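Local coordinates for protein cytochrome C (PDB 5N1T) that binds a covalently attached heme c and probably carries electrons, at residues B[53-58]-B[97-102]; B[66-71]-B[90-95]. All coordinates share one frame; numbering follows the deposited sequence.

Contact 1: B[53-58]-B[97-102]. With HEC (heme c), chain F.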
ATOM      1  N   PRO B  53      25.141  17.900   1.771  1.00 52.16           N
ATOM      2  CA  PRO B  53      25.940  19.142   1.786  1.00 54.71           C
ATOM      3  C   PRO B  53      25.708  20.032   0.550  1.00 50.47           C
ATOM      4  O   PRO B  53      25.091  19.579  -0.438  1.00 43.87           O
ATOM      5  CB  PRO B  53      27.385  18.640   1.871  1.00 52.45           C
ATOM      6  CG  PRO B  53      27.337  17.232   1.394  1.00 48.30           C
ATOM      7  CD  PRO B  53      25.997  16.705   1.822  1.00 51.27           C
ATOM      8  N   SER B  54      26.149  21.288   0.671  1.00 49.82           N
ATOM      9  CA  SER B  54      26.023  22.331  -0.372  1.00 55.65           C
ATOM     10  C   SER B  54      27.094  22.140  -1.448  1.00 57.51           C
ATOM     11  O   SER B  54      28.081  21.425  -1.252  1.00 62.30           O
ATOM     12  CB  SER B  54      26.135  23.752   0.210  1.00 51.18           C
ATOM     13  OG  SER B  54      24.946  24.152   0.851  1.00 57.47           O
ATOM     14  N   LEU B  55      26.904  22.775  -2.591  1.00 57.88           N
ATOM     15  CA  LEU B  55      27.817  22.552  -3.689  1.00 65.57           C
ATOM     16  C   LEU B  55      28.464  23.864  -4.144  1.00 73.29           C
ATOM     17  O   LEU B  55      29.653  23.898  -4.488  1.00 78.33           O
ATOM     18  CB  LEU B  55      27.067  21.848  -4.823  1.00 59.75           C
ATOM     19  CG  LEU B  55      27.756  20.621  -5.397  1.00 57.84           C
ATOM     20  CD1 LEU B  55      27.933  19.575  -4.303  1.00 52.82           C
ATOM     21  CD2 LEU B  55      27.013  20.066  -6.616  1.00 51.08           C
ATOM     22  N   SER B  56      27.658  24.929  -4.086  1.00 76.19           N
ATOM     23  CA  SER B  56      27.965  26.280  -4.572  1.00 81.10           C
ATOM     24  C   SER B  56      29.337  26.840  -4.154  1.00 82.83           C
ATOM     25  O   SER B  56      30.055  27.393  -5.018  1.00 70.11           O
ATOM     26  CB  SER B  56      26.843  27.247  -4.162  1.00 72.91           C
ATOM     27  OG  SER B  56      26.531  27.079  -2.782  1.00 68.71           O
ATOM     28  N   GLY B  57      29.699  26.671  -2.866  1.00 74.48           N
ATOM     29  CA  GLY B  57      30.977  27.180  -2.325  1.00 70.08           C
ATOM     30  C   GLY B  57      32.194  26.285  -2.530  1.00 67.02           C
ATOM     31  O   GLY B  57      32.966  26.078  -1.607  1.00 65.50           O
ATOM     32  N   LEU B  58      32.344  25.758  -3.743  1.00 71.15           N
ATOM     33  CA  LEU B  58      33.368  24.785  -4.126  1.00 71.35           C
ATOM     34  C   LEU B  58      33.775  25.095  -5.548  1.00 69.11           C
ATOM     35  O   LEU B  58      32.930  25.483  -6.365  1.00 73.87           O
ATOM     36  CB  LEU B  58      32.796  23.355  -4.126  1.00 75.14           C
ATOM     37  CG  LEU B  58      32.560  22.460  -2.901  1.00 79.03           C
ATOM     38  CD1 LEU B  58      32.174  21.047  -3.330  1.00 68.76           C
ATOM     39  CD2 LEU B  58      33.799  22.397  -2.026  1.00 71.18           C
ATOM     40  N   GLN B  97      33.351  22.046 -13.829  1.00 64.76           N
ATOM     41  CA  GLN B  97      33.394  23.385 -14.406  1.00 68.86           C
ATOM     42  C   GLN B  97      32.061  24.122 -14.247  1.00 69.32           C
ATOM     43  O   GLN B  97      31.980  25.124 -13.528  1.00 71.33           O
ATOM     44  CB  GLN B  97      33.767  23.290 -15.894  1.00 73.46           C
ATOM     45  CG  GLN B  97      34.259  24.590 -16.511  1.00 84.34           C
ATOM     46  CD  GLN B  97      34.003  24.665 -18.008  1.00 89.14           C
ATOM     47  OE1 GLN B  97      33.371  25.606 -18.494  1.00 93.78           O
ATOM     48  NE2 GLN B  97      34.489  23.673 -18.746  1.00 90.83           N
ATOM     49  N   HIS B  98      31.025  23.592 -14.898  1.00 62.77           N
ATOM     50  CA  HIS B  98      29.700  24.195 -14.928  1.00 59.92           C
ATOM     51  C   HIS B  98      29.102  24.563 -13.550  1.00 57.79           C
ATOM     52  O   HIS B  98      28.515  25.646 -13.405  1.00 57.93           O
ATOM     53  CB  HIS B  98      28.751  23.312 -15.746  1.00 61.74           C
ATOM     54  CG  HIS B  98      27.438  23.954 -16.048  1.00 59.96           C
ATOM     55  ND1 HIS B  98      27.130  24.458 -17.297  1.00 59.45           N
ATOM     56  CD2 HIS B  98      26.347  24.169 -15.263  1.00 57.07           C
ATOM     57  CE1 HIS B  98      25.903  24.961 -17.262  1.00 62.41           C
ATOM     58  NE2 HIS B  98      25.409  24.803 -16.039  1.00 56.97           N
ATOM     59  N   ILE B  99      29.271  23.711 -12.541  1.00 53.37           N
ATOM     60  CA  ILE B  99      28.738  24.047 -11.210  1.00 60.11           C
ATOM     61  C   ILE B  99      29.483  25.232 -10.575  1.00 65.08           C
ATOM     62  O   ILE B  99      28.844  26.182 -10.127  1.00 78.53           O
ATOM     63  CB  ILE B  99      28.582  22.814 -10.283  1.00 58.49           C
ATOM     64  CG1 ILE B  99      27.438  21.934 -10.798  1.00 59.71           C
ATOM     65  CG2 ILE B  99      28.277  23.221  -8.852  1.00 55.13           C
ATOM     66  CD1 ILE B  99      27.579  20.477 -10.414  1.00 58.12           C
ATOM     67  N   ALA B 100      30.817  25.189 -10.585  1.00 71.13           N
ATOM     68  CA  ALA B 100      31.658  26.273 -10.057  1.00 69.27           C
ATOM     69  C   ALA B 100      31.517  27.620 -10.819  1.00 74.91           C
ATOM     70  O   ALA B 100      31.440  28.683 -10.181  1.00 80.47           O
ATOM     71  CB  ALA B 100      33.105  25.829 -10.013  1.00 61.61           C
ATOM     72  N   GLN B 101      31.479  27.559 -12.159  1.00 70.76           N
ATOM     73  CA  GLN B 101      31.279  28.724 -13.032  1.00 69.95           C
ATOM     74  C   GLN B 101      29.947  29.422 -12.694  1.00 76.23           C
ATOM     75  O   GLN B 101      29.902  30.647 -12.591  1.00 77.87           O
ATOM     76  CB  GLN B 101      31.385  28.313 -14.528  1.00 68.88           C
ATOM     77  CG  GLN B 101      31.321  29.427 -15.577  1.00 64.88           C
ATOM     78  N   HIS B 102      28.891  28.626 -12.475  1.00 90.79           N
ATOM     79  CA  HIS B 102      27.505  29.107 -12.245  1.00 83.09           C
ATOM     80  C   HIS B 102      27.206  29.428 -10.779  1.00 83.88           C
ATOM     81  O   HIS B 102      27.925  29.018  -9.851  1.00 79.32           O
ATOM     82  CB  HIS B 102      26.478  28.091 -12.795  1.00 79.47           C
ATOM     83  CG  HIS B 102      26.310  28.136 -14.294  1.00 83.32           C
ATOM     84  ND1 HIS B 102      27.365  27.984 -15.176  1.00 81.78           N
ATOM     85  CD2 HIS B 102      25.204  28.298 -15.062  1.00 79.97           C
ATOM     86  CE1 HIS B 102      26.921  28.076 -16.418  1.00 82.60           C
ATOM     87  NE2 HIS B 102      25.611  28.261 -16.378  1.00 87.26           N
ATOM     88  OXT HIS B 102      26.225  30.122 -10.491  1.00 79.16           O
TER
HETATM   89 FE   HEC F 901      26.257  14.661  -4.573  1.00 39.37          FE
HETATM   90  CHA HEC F 901      28.106  14.491  -1.627  1.00 49.23           C
HETATM   91  CHB HEC F 901      28.729  16.485  -6.004  1.00 42.66           C
HETATM   92  CHC HEC F 901      24.705  14.299  -7.685  1.00 44.34           C
HETATM   93  CHD HEC F 901      23.622  13.236  -3.033  1.00 43.32           C
HETATM   94  NA  HEC F 901      28.111  15.347  -3.913  1.00 46.07           N
HETATM   95  C1A HEC F 901      28.703  15.248  -2.720  1.00 49.63           C
HETATM   96  C2A HEC F 901      30.028  15.916  -2.584  1.00 50.23           C
HETATM   97  C3A HEC F 901      30.212  16.501  -3.913  1.00 48.94           C
HETATM   98  C4A HEC F 901      28.979  16.081  -4.618  1.00 47.92           C
HETATM   99  CMA HEC F 901      31.338  17.306  -4.483  1.00 55.28           C
HETATM  100  CAA HEC F 901      30.920  15.983  -1.369  1.00 52.26           C
HETATM  101  CBA HEC F 901      30.420  17.252  -0.674  1.00 49.93           C
HETATM  102  CGA HEC F 901      31.209  17.683   0.555  1.00 55.23           C
HETATM  103  O1A HEC F 901      31.984  16.893   1.137  1.00 56.28           O
HETATM  104  O2A HEC F 901      31.050  18.850   0.980  1.00 55.61           O
HETATM  105  NB  HEC F 901      26.655  15.274  -6.527  1.00 43.90           N
HETATM  106  C1B HEC F 901      27.711  16.025  -6.915  1.00 41.10           C
HETATM  107  C2B HEC F 901      27.796  16.373  -8.342  1.00 43.28           C
HETATM  108  C3B HEC F 901      26.618  15.704  -8.882  1.00 46.12           C
HETATM  109  C4B HEC F 901      25.961  15.062  -7.679  1.00 47.04           C
HETATM  110  CMB HEC F 901      28.834  17.157  -9.095  1.00 42.19           C
HETATM  111  CAB HEC F 901      26.365  15.786 -10.344  1.00 46.56           C
HETATM  112  CBB HEC F 901      25.253  15.188 -11.113  1.00 53.98           C
HETATM  113  NC  HEC F 901      24.438  13.903  -5.263  1.00 44.61           N
HETATM  114  C1C HEC F 901      23.928  13.854  -6.515  1.00 44.63           C
HETATM  115  C2C HEC F 901      22.560  13.253  -6.624  1.00 43.34           C
HETATM  116  C3C HEC F 901      22.277  12.924  -5.203  1.00 46.74           C
HETATM  117  C4C HEC F 901      23.477  13.381  -4.483  1.00 42.73           C
HETATM  118  CMC HEC F 901      21.752  13.052  -7.871  1.00 45.72           C
HETATM  119  CAC HEC F 901      21.108  12.343  -4.477  1.00 48.95           C
HETATM  120  CBC HEC F 901      19.879  11.798  -5.095  1.00 61.15           C
HETATM  121  ND  HEC F 901      25.930  13.975  -2.659  1.00 40.75           N
HETATM  122  C1D HEC F 901      24.833  13.378  -2.208  1.00 42.34           C
HETATM  123  C2D HEC F 901      24.892  12.952  -0.790  1.00 44.49           C
HETATM  124  C3D HEC F 901      26.248  13.352  -0.380  1.00 46.95           C
HETATM  125  C4D HEC F 901      26.766  13.947  -1.617  1.00 46.18           C
HETATM  126  CMD HEC F 901      23.842  12.310   0.049  1.00 42.75           C
HETATM  127  CAD HEC F 901      26.950  13.175   0.928  1.00 40.84           C
HETATM  128  CBD HEC F 901      27.898  12.018   0.629  1.00 43.64           C
HETATM  129  CGD HEC F 901      27.286  10.635   0.714  1.00 47.96           C
HETATM  130  O1D HEC F 901      26.872  10.210   1.816  1.00 48.97           O
HETATM  131  O2D HEC F 901      27.237   9.943  -0.328  1.00 54.56           O
HETATM  132  O   HOH W   1      29.406  27.713  -7.745  1.00 37.06           O
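L55 and I99 meet at the margin of the heme, a small example of how a class I cytochrome c wraps chain segments around its cofactor. The two side chains pass at a slant, L55 CD2 lying 3.9 Å from I99 CD1, and both side chains also touch the heme. L55 CD1 rests 3.6 Å from the methine carbon CHB of heme c, while I99 CD1 sits 3.8 Å from the ring methyl CMB. The chi1 of I99 (-70°) places CG1 beside the backbone N, and CG1 carries CD1 to both L55 CD2 and the heme methyl; the CG2 branch adds a second, slightly longer contact to L55 CD2. This is the close, buried side of the contact.

Toward solvent the packing thins to backbone and water. The methyl CB of A100 approaches the carbonyl O of L58 at 3.7 Å, and a water bridges the C-terminus to the loop, lying within hydrogen-bonding distance of both S56 O (2.8 Å) and H102 O (2.9 Å).

The loop 53-58 is also tied to the heme iron site, since P53 O accepts a hydrogen bond from the axial ligand H42, whose side chain L55 also touches. Helix 29-42 further meets I99 through Y39, and I63 of helix 60-72 packs on both L58 and I99, so the loop and helix 89-101 share two helical neighbours.

Contact 2: B[66-71]-B[90-95]. With HEC (heme c), chain F.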
ATOM      1  N   THR B  66      36.807  15.002  -6.037  1.00 73.43           N
ATOM      2  CA  THR B  66      35.990  14.149  -5.130  1.00 70.56           C
ATOM      3  C   THR B  66      34.928  13.281  -5.809  1.00 63.58           C
ATOM      4  O   THR B  66      34.628  12.191  -5.325  1.00 61.43           O
ATOM      5  CB  THR B  66      35.433  14.891  -3.889  1.00 67.33           C
ATOM      6  OG1 THR B  66      34.794  16.101  -4.294  1.00 68.53           O
ATOM      7  CG2 THR B  66      36.587  15.212  -2.892  1.00 69.11           C
ATOM      8  N   MET B  67      34.402  13.744  -6.945  1.00 57.68           N
ATOM      9  CA  MET B  67      33.631  12.891  -7.847  1.00 58.60           C
ATOM     10  C   MET B  67      34.420  11.616  -8.080  1.00 59.17           C
ATOM     11  O   MET B  67      33.955  10.525  -7.741  1.00 65.33           O
ATOM     12  CB  MET B  67      33.384  13.576  -9.190  1.00 59.28           C
ATOM     13  CG  MET B  67      32.358  14.685  -9.181  1.00 59.57           C
ATOM     14  SD  MET B  67      30.734  14.025  -8.835  1.00 65.40           S
ATOM     15  CE  MET B  67      30.140  13.763 -10.503  1.00 58.29           C
ATOM     16  N   LEU B  68      35.642  11.782  -8.594  1.00 56.55           N
ATOM     17  CA  LEU B  68      36.534  10.664  -8.922  1.00 58.40           C
ATOM     18  C   LEU B  68      36.866   9.840  -7.687  1.00 58.45           C
ATOM     19  O   LEU B  68      36.969   8.603  -7.798  1.00 59.45           O
ATOM     20  CB  LEU B  68      37.820  11.143  -9.609  1.00 54.79           C
ATOM     21  CG  LEU B  68      37.683  12.020 -10.858  1.00 56.88           C
ATOM     22  CD1 LEU B  68      38.833  13.012 -10.914  1.00 59.14           C
ATOM     23  CD2 LEU B  68      37.582  11.235 -12.164  1.00 58.41           C
ATOM     24  N   ALA B  69      37.017  10.525  -6.536  1.00 53.29           N
ATOM     25  CA  ALA B  69      37.271   9.885  -5.228  1.00 57.30           C
ATOM     26  C   ALA B  69      36.117   8.971  -4.781  1.00 61.60           C
ATOM     27  O   ALA B  69      36.343   7.880  -4.225  1.00 61.66           O
ATOM     28  CB  ALA B  69      37.563  10.933  -4.157  1.00 55.27           C
ATOM     29  N   PHE B  70      34.886   9.435  -5.030  1.00 59.17           N
ATOM     30  CA  PHE B  70      33.678   8.675  -4.723  1.00 52.43           C
ATOM     31  C   PHE B  70      33.578   7.515  -5.700  1.00 52.30           C
ATOM     32  O   PHE B  70      33.308   6.370  -5.299  1.00 54.10           O
ATOM     33  CB  PHE B  70      32.443   9.555  -4.859  1.00 46.23           C
ATOM     34  CG  PHE B  70      32.156  10.440  -3.664  1.00 43.66           C
ATOM     35  CD1 PHE B  70      32.178   9.940  -2.366  1.00 44.01           C
ATOM     36  CD2 PHE B  70      31.799  11.782  -3.853  1.00 39.40           C
ATOM     37  CE1 PHE B  70      31.868  10.763  -1.281  1.00 46.33           C
ATOM     38  CE2 PHE B  70      31.491  12.606  -2.783  1.00 41.25           C
ATOM     39  CZ  PHE B  70      31.524  12.105  -1.489  1.00 45.12           C
ATOM     40  N   ARG B  71      33.842   7.825  -6.968  1.00 44.19           N
ATOM     41  CA  ARG B  71      33.798   6.872  -8.045  1.00 48.01           C
ATOM     42  C   ARG B  71      34.631   5.592  -7.799  1.00 47.56           C
ATOM     43  O   ARG B  71      34.133   4.480  -7.922  1.00 49.55           O
ATOM     44  CB  ARG B  71      34.255   7.592  -9.291  1.00 54.61           C
ATOM     45  CG  ARG B  71      33.699   7.110 -10.605  1.00 53.86           C
ATOM     46  CD  ARG B  71      34.174   8.097 -11.654  1.00 56.13           C
ATOM     47  NE  ARG B  71      33.916   7.643 -13.017  1.00 65.80           N
ATOM     48  CZ  ARG B  71      34.791   6.990 -13.780  1.00 66.26           C
ATOM     49  NH1 ARG B  71      36.001   6.698 -13.323  1.00 66.96           N
ATOM     50  NH2 ARG B  71      34.453   6.635 -15.014  1.00 68.59           N
ATOM     51  N   ASP B  90      35.672  12.658 -18.574  1.00 67.20           N
ATOM     52  CA  ASP B  90      35.343  13.864 -19.353  1.00 67.31           C
ATOM     53  C   ASP B  90      34.114  14.603 -18.858  1.00 69.05           C
ATOM     54  O   ASP B  90      34.136  15.834 -18.711  1.00 63.25           O
ATOM     55  CB  ASP B  90      35.144  13.512 -20.824  1.00 72.85           C
ATOM     56  CG  ASP B  90      36.405  13.644 -21.608  1.00 77.19           C
ATOM     57  OD1 ASP B  90      37.477  13.442 -20.996  1.00 71.61           O
ATOM     58  OD2 ASP B  90      36.321  13.966 -22.818  1.00 85.28           O
ATOM     59  N   GLU B  91      33.046  13.836 -18.611  1.00 71.75           N
ATOM     60  CA  GLU B  91      31.778  14.383 -18.147  1.00 63.76           C
ATOM     61  C   GLU B  91      31.929  14.991 -16.754  1.00 62.40           C
ATOM     62  O   GLU B  91      31.418  16.090 -16.521  1.00 58.81           O
ATOM     63  CB  GLU B  91      30.690  13.321 -18.181  1.00 65.39           C
ATOM     64  CG  GLU B  91      30.250  12.936 -19.591  1.00 63.09           C
ATOM     65  CD  GLU B  91      29.502  11.611 -19.630  1.00 62.90           C
ATOM     66  OE1 GLU B  91      29.637  10.779 -18.685  1.00 61.18           O
ATOM     67  OE2 GLU B  91      28.767  11.414 -20.618  1.00 62.49           O
ATOM     68  N   ILE B  92      32.655  14.292 -15.867  1.00 53.11           N
ATOM     69  CA  ILE B  92      33.013  14.798 -14.539  1.00 53.40           C
ATOM     70  C   ILE B  92      33.708  16.179 -14.567  1.00 54.95           C
ATOM     71  O   ILE B  92      33.421  17.045 -13.721  1.00 56.17           O
ATOM     72  CB  ILE B  92      33.797  13.735 -13.746  1.00 52.16           C
ATOM     73  CG1 ILE B  92      32.809  12.829 -13.009  1.00 56.53           C
ATOM     74  CG2 ILE B  92      34.682  14.361 -12.695  1.00 48.48           C
ATOM     75  CD1 ILE B  92      33.205  11.367 -12.923  1.00 58.76           C
ATOM     76  N   ALA B  93      34.580  16.392 -15.554  1.00 54.21           N
ATOM     77  CA  ALA B  93      35.226  17.694 -15.765  1.00 52.89           C
ATOM     78  C   ALA B  93      34.203  18.743 -16.199  1.00 54.72           C
ATOM     79  O   ALA B  93      34.174  19.831 -15.614  1.00 64.89           O
ATOM     80  CB  ALA B  93      36.377  17.596 -16.765  1.00 52.42           C
ATOM     81  N   SER B  94      33.348  18.424 -17.177  1.00 49.71           N
ATOM     82  CA  SER B  94      32.266  19.336 -17.591  1.00 51.85           C
ATOM     83  C   SER B  94      31.373  19.727 -16.407  1.00 54.56           C
ATOM     84  O   SER B  94      31.090  20.903 -16.195  1.00 64.53           O
ATOM     85  CB  SER B  94      31.400  18.726 -18.692  1.00 56.11           C
ATOM     86  OG  SER B  94      31.868  19.016 -19.988  1.00 60.48           O
ATOM     87  N   ILE B  95      30.949  18.733 -15.633  1.00 51.49           N
ATOM     88  CA  ILE B  95      30.059  18.933 -14.484  1.00 50.92           C
ATOM     89  C   ILE B  95      30.746  19.851 -13.479  1.00 52.30           C
ATOM     90  O   ILE B  95      30.144  20.824 -12.980  1.00 49.67           O
ATOM     91  CB  ILE B  95      29.682  17.572 -13.834  1.00 46.94           C
ATOM     92  CG1 ILE B  95      28.700  16.830 -14.707  1.00 39.95           C
ATOM     93  CG2 ILE B  95      29.069  17.719 -12.442  1.00 47.25           C
ATOM     94  CD1 ILE B  95      28.873  15.334 -14.592  1.00 39.97           C
TER
HETATM   95 FE   HEC F 901      26.257  14.661  -4.573  1.00 39.37          FE
HETATM   96  CHA HEC F 901      28.106  14.491  -1.627  1.00 49.23           C
HETATM   97  CHB HEC F 901      28.729  16.485  -6.004  1.00 42.66           C
HETATM   98  CHC HEC F 901      24.705  14.299  -7.685  1.00 44.34           C
HETATM   99  CHD HEC F 901      23.622  13.236  -3.033  1.00 43.32           C
HETATM  100  NA  HEC F 901      28.111  15.347  -3.913  1.00 46.07           N
HETATM  101  C1A HEC F 901      28.703  15.248  -2.720  1.00 49.63           C
HETATM  102  C2A HEC F 901      30.028  15.916  -2.584  1.00 50.23           C
HETATM  103  C3A HEC F 901      30.212  16.501  -3.913  1.00 48.94           C
HETATM  104  C4A HEC F 901      28.979  16.081  -4.618  1.00 47.92           C
HETATM  105  CMA HEC F 901      31.338  17.306  -4.483  1.00 55.28           C
HETATM  106  CAA HEC F 901      30.920  15.983  -1.369  1.00 52.26           C
HETATM  107  CBA HEC F 901      30.420  17.252  -0.674  1.00 49.93           C
HETATM  108  CGA HEC F 901      31.209  17.683   0.555  1.00 55.23           C
HETATM  109  O1A HEC F 901      31.984  16.893   1.137  1.00 56.28           O
HETATM  110  O2A HEC F 901      31.050  18.850   0.980  1.00 55.61           O
HETATM  111  NB  HEC F 901      26.655  15.274  -6.527  1.00 43.90           N
HETATM  112  C1B HEC F 901      27.711  16.025  -6.915  1.00 41.10           C
HETATM  113  C2B HEC F 901      27.796  16.373  -8.342  1.00 43.28           C
HETATM  114  C3B HEC F 901      26.618  15.704  -8.882  1.00 46.12           C
HETATM  115  C4B HEC F 901      25.961  15.062  -7.679  1.00 47.04           C
HETATM  116  CMB HEC F 901      28.834  17.157  -9.095  1.00 42.19           C
HETATM  117  CAB HEC F 901      26.365  15.786 -10.344  1.00 46.56           C
HETATM  118  CBB HEC F 901      25.253  15.188 -11.113  1.00 53.98           C
HETATM  119  NC  HEC F 901      24.438  13.903  -5.263  1.00 44.61           N
HETATM  120  C1C HEC F 901      23.928  13.854  -6.515  1.00 44.63           C
HETATM  121  C2C HEC F 901      22.560  13.253  -6.624  1.00 43.34           C
HETATM  122  C3C HEC F 901      22.277  12.924  -5.203  1.00 46.74           C
HETATM  123  C4C HEC F 901      23.477  13.381  -4.483  1.00 42.73           C
HETATM  124  CMC HEC F 901      21.752  13.052  -7.871  1.00 45.72           C
HETATM  125  CAC HEC F 901      21.108  12.343  -4.477  1.00 48.95           C
HETATM  126  CBC HEC F 901      19.879  11.798  -5.095  1.00 61.15           C
HETATM  127  ND  HEC F 901      25.930  13.975  -2.659  1.00 40.75           N
HETATM  128  C1D HEC F 901      24.833  13.378  -2.208  1.00 42.34           C
HETATM  129  C2D HEC F 901      24.892  12.952  -0.790  1.00 44.49           C
HETATM  130  C3D HEC F 901      26.248  13.352  -0.380  1.00 46.95           C
HETATM  131  C4D HEC F 901      26.766  13.947  -1.617  1.00 46.18           C
HETATM  132  CMD HEC F 901      23.842  12.310   0.049  1.00 42.75           C
HETATM  133  CAD HEC F 901      26.950  13.175   0.928  1.00 40.84           C
HETATM  134  CBD HEC F 901      27.898  12.018   0.629  1.00 43.64           C
HETATM  135  CGD HEC F 901      27.286  10.635   0.714  1.00 47.96           C
HETATM  136  O1D HEC F 901      26.872  10.210   1.816  1.00 48.97           O
HETATM  137  O2D HEC F 901      27.237   9.943  -0.328  1.00 54.56           O
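Segments 66-71 of helix 60-72 and 90-95 of helix 89-101 run roughly antiparallel, their local axes at 140° and 10.6 Å apart at closest approach, with M67 and I92 the nearest pair of residues along the backbones. The pairing belongs to the all-helical cytochrome c fold, in which the C-terminal helix packs beside the heme, and it illustrates how one branched residue can serve several partners.

I92 is that residue. Its CG1 lies 3.8 Å from M67 CE, and its CG2, anti to the backbone N, turns to M67 CB and, more distantly, to L68 CG at 4.2 Å. M67 crosses it at a slant. Bends at chi2 (-66°) and chi3 (-93°) fold the thioether back, so that the terminal methyl serves I92 and the heme methyl CMB together while M67 SD sits 3.7 Å from heme CMB. M67 also touches the axial ligand M80, which makes it a second-shell residue on that side of the iron.

Other side chains of the two helices extend the heme wall. The F70 ring presents its edge to the porphyrin, heme C2A lying in its plane and 3.6 Å from F70 CE2, and I95 CG2 comes to 3.4 Å from heme CMB.

Toward the surface the contact becomes mixed. The extended chain of R71 passes obliquely across I92 with its aliphatic part, and NE is hydrogen-bonded to the carbonyl O of Y87, which anchors the polar end. Closer to the backbone along the same chain, R71 CD stands 3.6 Å from I92 CD1.

The two contacts draw on successive parts of helix 89-101, contact 2 on its earlier half and contact 1 on its C-terminal end, and their centres lie 13 Å apart. Along the chain they are nested: loop 53-58 comes first, then 66-71 of helix 60-72, then 90-95 and finally 97-102, so contact 2 falls within the span closed by contact 1. The segments adjoin in sequence without further touching, yet both reach heme c. One helix thus ties the loop near the axial histidine and the helix near the axial methionine to a single cofactor, and the heme forms part of the common core.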